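Local coordinates for protein cyclin homolog (Herpesvirus saimiri, PDB 2F2C) that is a viral D-type cyclin homologue that may contribute to T-cell transformation and proliferation in latent infection, probably by partnering a host cyclin-dependent kinase, at residues A[23-28]-A[154-159]; A[71-75]-A[182-186]. All coordinates share one frame; numbering follows the deposited sequence.

Interaction 1 of 2, residues A[23-28]-A[154-159]; sequences VLNNLK and DFLIPL
L27 projects from helix 21-31 toward D154, F155 and P158, joining the helix that leads into the all-helical cyclin fold to segment 154-159, at the N-terminal end of helix 156-162. The N-terminal helix 21-31 thus lies against the C-terminal cyclin repeat. CB of L27 lies 3.7 Å from CZ of F155. Beyond it the two methyls part. CD1 reaches over one face of the F155 ring, 3.6 Å from the backbone O of D154, and also meets CG of P158 at 4.1 Å; CD2 instead rests on the aliphatic CB of D154 at 3.9 Å.

One turn earlier, L24 takes another side of the same aromatic: its CD2 sits at the ring edge, close to the ring plane and 3.7 Å from F155 CE2, the two side chains running at about a right angle. The same L24 methyl also meets CD2 of L159 at 4.3 Å. C199 of helix 195-208 and V150 also pack on F155, while I227 of helix 218-228 touches L24.

The polar end of D154 is served outside the interface: OD2 accepts from the backbone N of L151 and OD1 forms a salt bridge with R109. The P158 ring meets three side chains of helix 21-31, L27 among them, with L24 CG 4.0 Å from its CB. V23 CG1 is the third, 4.2 Å from P158 CG.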
# COMPACT_ATOMS: atom_id res chain seq x y z
N VAL A 23 0.21 -3.54 14.11
CA VAL A 23 -0.55 -3.14 12.95
C VAL A 23 -1.86 -2.49 13.39
O VAL A 23 -2.24 -1.45 12.86
CB VAL A 23 -0.79 -4.35 11.97
CG1 VAL A 23 -2.06 -4.18 11.09
CG2 VAL A 23 0.47 -4.64 11.11
N LEU A 24 -2.54 -3.09 14.36
CA LEU A 24 -3.78 -2.51 14.91
C LEU A 24 -3.47 -1.15 15.52
O LEU A 24 -4.26 -0.18 15.40
CB LEU A 24 -4.33 -3.40 16.01
CG LEU A 24 -5.85 -3.59 16.13
CD1 LEU A 24 -6.20 -4.06 17.53
CD2 LEU A 24 -6.67 -2.35 15.76
N ASN A 25 -2.32 -1.11 16.21
CA ASN A 25 -1.88 0.07 16.90
C ASN A 25 -1.72 1.20 15.90
O ASN A 25 -2.19 2.31 16.16
CB ASN A 25 -0.54 -0.17 17.58
CG ASN A 25 -0.66 -0.35 19.08
OD1 ASN A 25 -1.04 0.60 19.80
ND2 ASN A 25 -0.29 -1.54 19.57
N ASN A 26 -1.09 0.89 14.76
CA ASN A 26 -0.80 1.91 13.75
C ASN A 26 -2.05 2.36 13.01
O ASN A 26 -2.12 3.49 12.53
CB ASN A 26 0.26 1.44 12.76
CG ASN A 26 1.61 1.21 13.41
OD1 ASN A 26 2.19 2.12 14.03
ND2 ASN A 26 2.12 0.00 13.28
N LEU A 27 -3.04 1.48 12.93
CA LEU A 27 -4.27 1.81 12.26
C LEU A 27 -5.02 2.85 13.09
O LEU A 27 -5.45 3.88 12.55
CB LEU A 27 -5.13 0.57 12.03
CG LEU A 27 -4.95 -0.20 10.72
CD1 LEU A 27 -5.71 -1.52 10.79
CD2 LEU A 27 -5.40 0.61 9.49
N LYS A 28 -5.12 2.60 14.39
CA LYS A 28 -5.67 3.59 15.33
C LYS A 28 -4.90 4.91 15.26
O LYS A 28 -5.51 5.98 15.33
CB LYS A 28 -5.58 3.09 16.76
CG LYS A 28 -6.43 1.90 17.13
CD LYS A 28 -5.78 1.34 18.37
CE LYS A 28 -6.70 0.61 19.28
NZ LYS A 28 -6.30 0.94 20.71
N ASP A 154 -10.26 -1.64 6.68
CA ASP A 154 -8.90 -2.09 6.98
C ASP A 154 -8.84 -2.73 8.37
O ASP A 154 -7.87 -3.44 8.69
CB ASP A 154 -7.89 -0.94 6.97
CG ASP A 154 -7.76 -0.23 5.62
OD1 ASP A 154 -7.49 -0.89 4.58
OD2 ASP A 154 -7.83 1.03 5.54
N PHE A 155 -9.83 -2.44 9.22
CA PHE A 155 -9.81 -2.92 10.59
C PHE A 155 -10.26 -4.36 10.73
O PHE A 155 -9.81 -5.02 11.65
CB PHE A 155 -10.66 -2.06 11.50
CG PHE A 155 -9.94 -0.87 12.05
CD1 PHE A 155 -9.98 0.35 11.38
CD2 PHE A 155 -9.26 -0.96 13.25
CE1 PHE A 155 -9.33 1.45 11.89
CE2 PHE A 155 -8.61 0.14 13.76
CZ PHE A 155 -8.63 1.34 13.08
N LEU A 156 -11.14 -4.83 9.83
CA LEU A 156 -11.76 -6.18 9.94
C LEU A 156 -10.88 -7.30 10.48
O LEU A 156 -11.21 -7.93 11.48
CB LEU A 156 -12.34 -6.61 8.61
CG LEU A 156 -13.64 -5.89 8.24
CD1 LEU A 156 -13.84 -6.00 6.75
CD2 LEU A 156 -14.83 -6.43 9.01
N ILE A 157 -9.75 -7.53 9.84
CA ILE A 157 -8.95 -8.69 10.19
C ILE A 157 -8.18 -8.49 11.49
O ILE A 157 -8.22 -9.39 12.36
CB ILE A 157 -8.05 -9.14 9.01
CG1 ILE A 157 -8.94 -9.54 7.81
CG2 ILE A 157 -7.12 -10.29 9.43
CD1 ILE A 157 -9.64 -10.89 7.98
N PRO A 158 -7.44 -7.38 11.65
CA PRO A 158 -6.82 -7.05 12.93
C PRO A 158 -7.78 -7.15 14.13
O PRO A 158 -7.37 -7.62 15.21
CB PRO A 158 -6.34 -5.62 12.73
CG PRO A 158 -5.99 -5.57 11.32
CD PRO A 158 -7.05 -6.40 10.61
N LEU A 159 -9.04 -6.75 13.97
CA LEU A 159 -10.00 -6.90 15.06
C LEU A 159 -10.30 -8.37 15.33
O LEU A 159 -10.28 -8.79 16.50
CB LEU A 159 -11.30 -6.12 14.82
CG LEU A 159 -11.17 -4.60 14.88
CD1 LEU A 159 -12.52 -3.95 14.74
CD2 LEU A 159 -10.49 -4.17 16.17

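Interaction 2 of 2, residues A[71-75]-A[182-186]; sequences SVFPL and CKALI
C182 meets both F73 and P74, the first by its backbone and CB, the second by its sulfur. Its carbonyl O lies at the CD2-CE2 edge of the F73 ring, near its plane and 3.2 Å from CE2, while CB of C182 sits 4.2 Å from F73 CD2. The thiol goes the other way: with SG anti to the carbonyl carbon (chi1 -73°), it comes against the proline ring, 3.8 Å from P74 CD and almost as near CG.

Between C182 and the next contact residue, K183 turns from the interface to make a cation-pi interaction with Y249. This is a junction between the two repeats of the cyclin fold, where the start of helix 72-83, in the N-terminal cyclin repeat, meets the C-terminal region of helix 170-184 and the residues that follow, in the C-terminal one.

L185 points its CB toward helix 72-83 and crosses the P74 side chain at about a right angle. Its CD1 lies 4.0 Å from P74 CG, and its CB lies 4.4 Å from F73 CE2, oblique to the ring.

At I186 the backbone N bonds to K183 O. The side chain puts CG1 4.2 Å from F73 CZ, again oblique to the aromatic plane. F73 reaches this far because its CG stands anti to its own N (chi1 -179°), and H60 of helix 49-65 meets its ring edge-to-face.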
# COMPACT_ATOMS: atom_id res chain seq x y z
N SER A 71 -12.41 -2.76 -0.87
CA SER A 71 -11.93 -1.54 -0.25
C SER A 71 -11.97 -0.28 -1.16
O SER A 71 -11.75 0.85 -0.69
CB SER A 71 -10.58 -1.77 0.39
OG SER A 71 -9.66 -1.15 -0.42
N VAL A 72 -12.28 -0.46 -2.44
CA VAL A 72 -12.47 0.67 -3.36
C VAL A 72 -13.58 1.65 -2.93
O VAL A 72 -13.42 2.88 -3.00
CB VAL A 72 -12.82 0.17 -4.76
CG1 VAL A 72 -13.02 1.35 -5.72
CG2 VAL A 72 -11.73 -0.77 -5.26
N PHE A 73 -14.71 1.11 -2.50
CA PHE A 73 -15.82 1.97 -2.19
C PHE A 73 -15.57 2.85 -0.96
O PHE A 73 -15.74 4.06 -1.05
CB PHE A 73 -17.15 1.20 -2.09
CG PHE A 73 -18.32 2.08 -1.80
CD1 PHE A 73 -18.70 3.07 -2.70
CD2 PHE A 73 -19.02 1.94 -0.62
CE1 PHE A 73 -19.78 3.89 -2.44
CE2 PHE A 73 -20.11 2.76 -0.36
CZ PHE A 73 -20.49 3.73 -1.26
N PRO A 74 -15.20 2.27 0.19
CA PRO A 74 -14.88 3.09 1.33
C PRO A 74 -13.91 4.23 0.97
O PRO A 74 -14.16 5.39 1.35
CB PRO A 74 -14.24 2.09 2.29
CG PRO A 74 -14.99 0.88 2.04
CD PRO A 74 -15.11 0.83 0.52
N LEU A 75 -12.86 3.90 0.21
CA LEU A 75 -11.83 4.89 -0.11
C LEU A 75 -12.39 5.96 -1.01
O LEU A 75 -12.14 7.14 -0.82
CB LEU A 75 -10.62 4.22 -0.74
CG LEU A 75 -9.25 4.89 -0.83
CD1 LEU A 75 -9.09 5.55 -2.15
CD2 LEU A 75 -9.00 5.88 0.29
N CYS A 182 -19.64 -1.75 3.74
CA CYS A 182 -19.80 -1.01 2.48
C CYS A 182 -21.20 -0.49 2.22
O CYS A 182 -21.34 0.57 1.64
CB CYS A 182 -19.34 -1.82 1.29
SG CYS A 182 -17.56 -1.98 1.18
N LYS A 183 -22.24 -1.20 2.64
CA LYS A 183 -23.59 -0.65 2.43
C LYS A 183 -23.91 0.46 3.44
O LYS A 183 -24.38 1.53 3.04
CB LYS A 183 -24.67 -1.72 2.41
CG LYS A 183 -24.77 -2.49 1.09
CD LYS A 183 -26.14 -3.16 0.96
CE LYS A 183 -26.32 -3.88 -0.37
NZ LYS A 183 -25.72 -5.24 -0.41
N ALA A 184 -23.63 0.23 4.73
CA ALA A 184 -23.85 1.24 5.78
C ALA A 184 -23.27 2.61 5.44
O ALA A 184 -23.94 3.62 5.63
CB ALA A 184 -23.29 0.75 7.12
N LEU A 185 -22.05 2.63 4.89
CA LEU A 185 -21.34 3.87 4.52
C LEU A 185 -22.10 4.77 3.54
O LEU A 185 -21.67 5.89 3.29
CB LEU A 185 -19.96 3.55 3.93
CG LEU A 185 -18.86 3.34 4.96
CD1 LEU A 185 -17.74 2.53 4.39
CD2 LEU A 185 -18.33 4.65 5.46
N ILE A 186 -23.20 4.27 2.98
CA ILE A 186 -24.08 5.09 2.14
C ILE A 186 -24.79 6.15 2.98
O ILE A 186 -24.99 7.29 2.54
CB ILE A 186 -25.11 4.18 1.37
CG1 ILE A 186 -24.38 3.30 0.35
CG2 ILE A 186 -26.19 4.99 0.67
CD1 ILE A 186 -25.31 2.48 -0.56

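How the interactions relate
Both contacts join a segment of the N-terminal cyclin region to one of the C-terminal region, yet no helix serves in both. The centre of interaction 2 is about 3 Å from that of the chain, and all its touching residues are buried. The centre of interaction 1, about 14 Å from that of the chain, is also mainly buried, though L24 and K28 are partly exposed, and a chain of another protein packs against some of its residues. Helices 156-162 and 170-184 are consecutive. Each sets a phenylalanine and a proline among apolar groups: leucine methyls dominate in interaction 1; in interaction 2 a thiol joins in, and the carbonyl lies at a ring edge instead of against a leucine methyl.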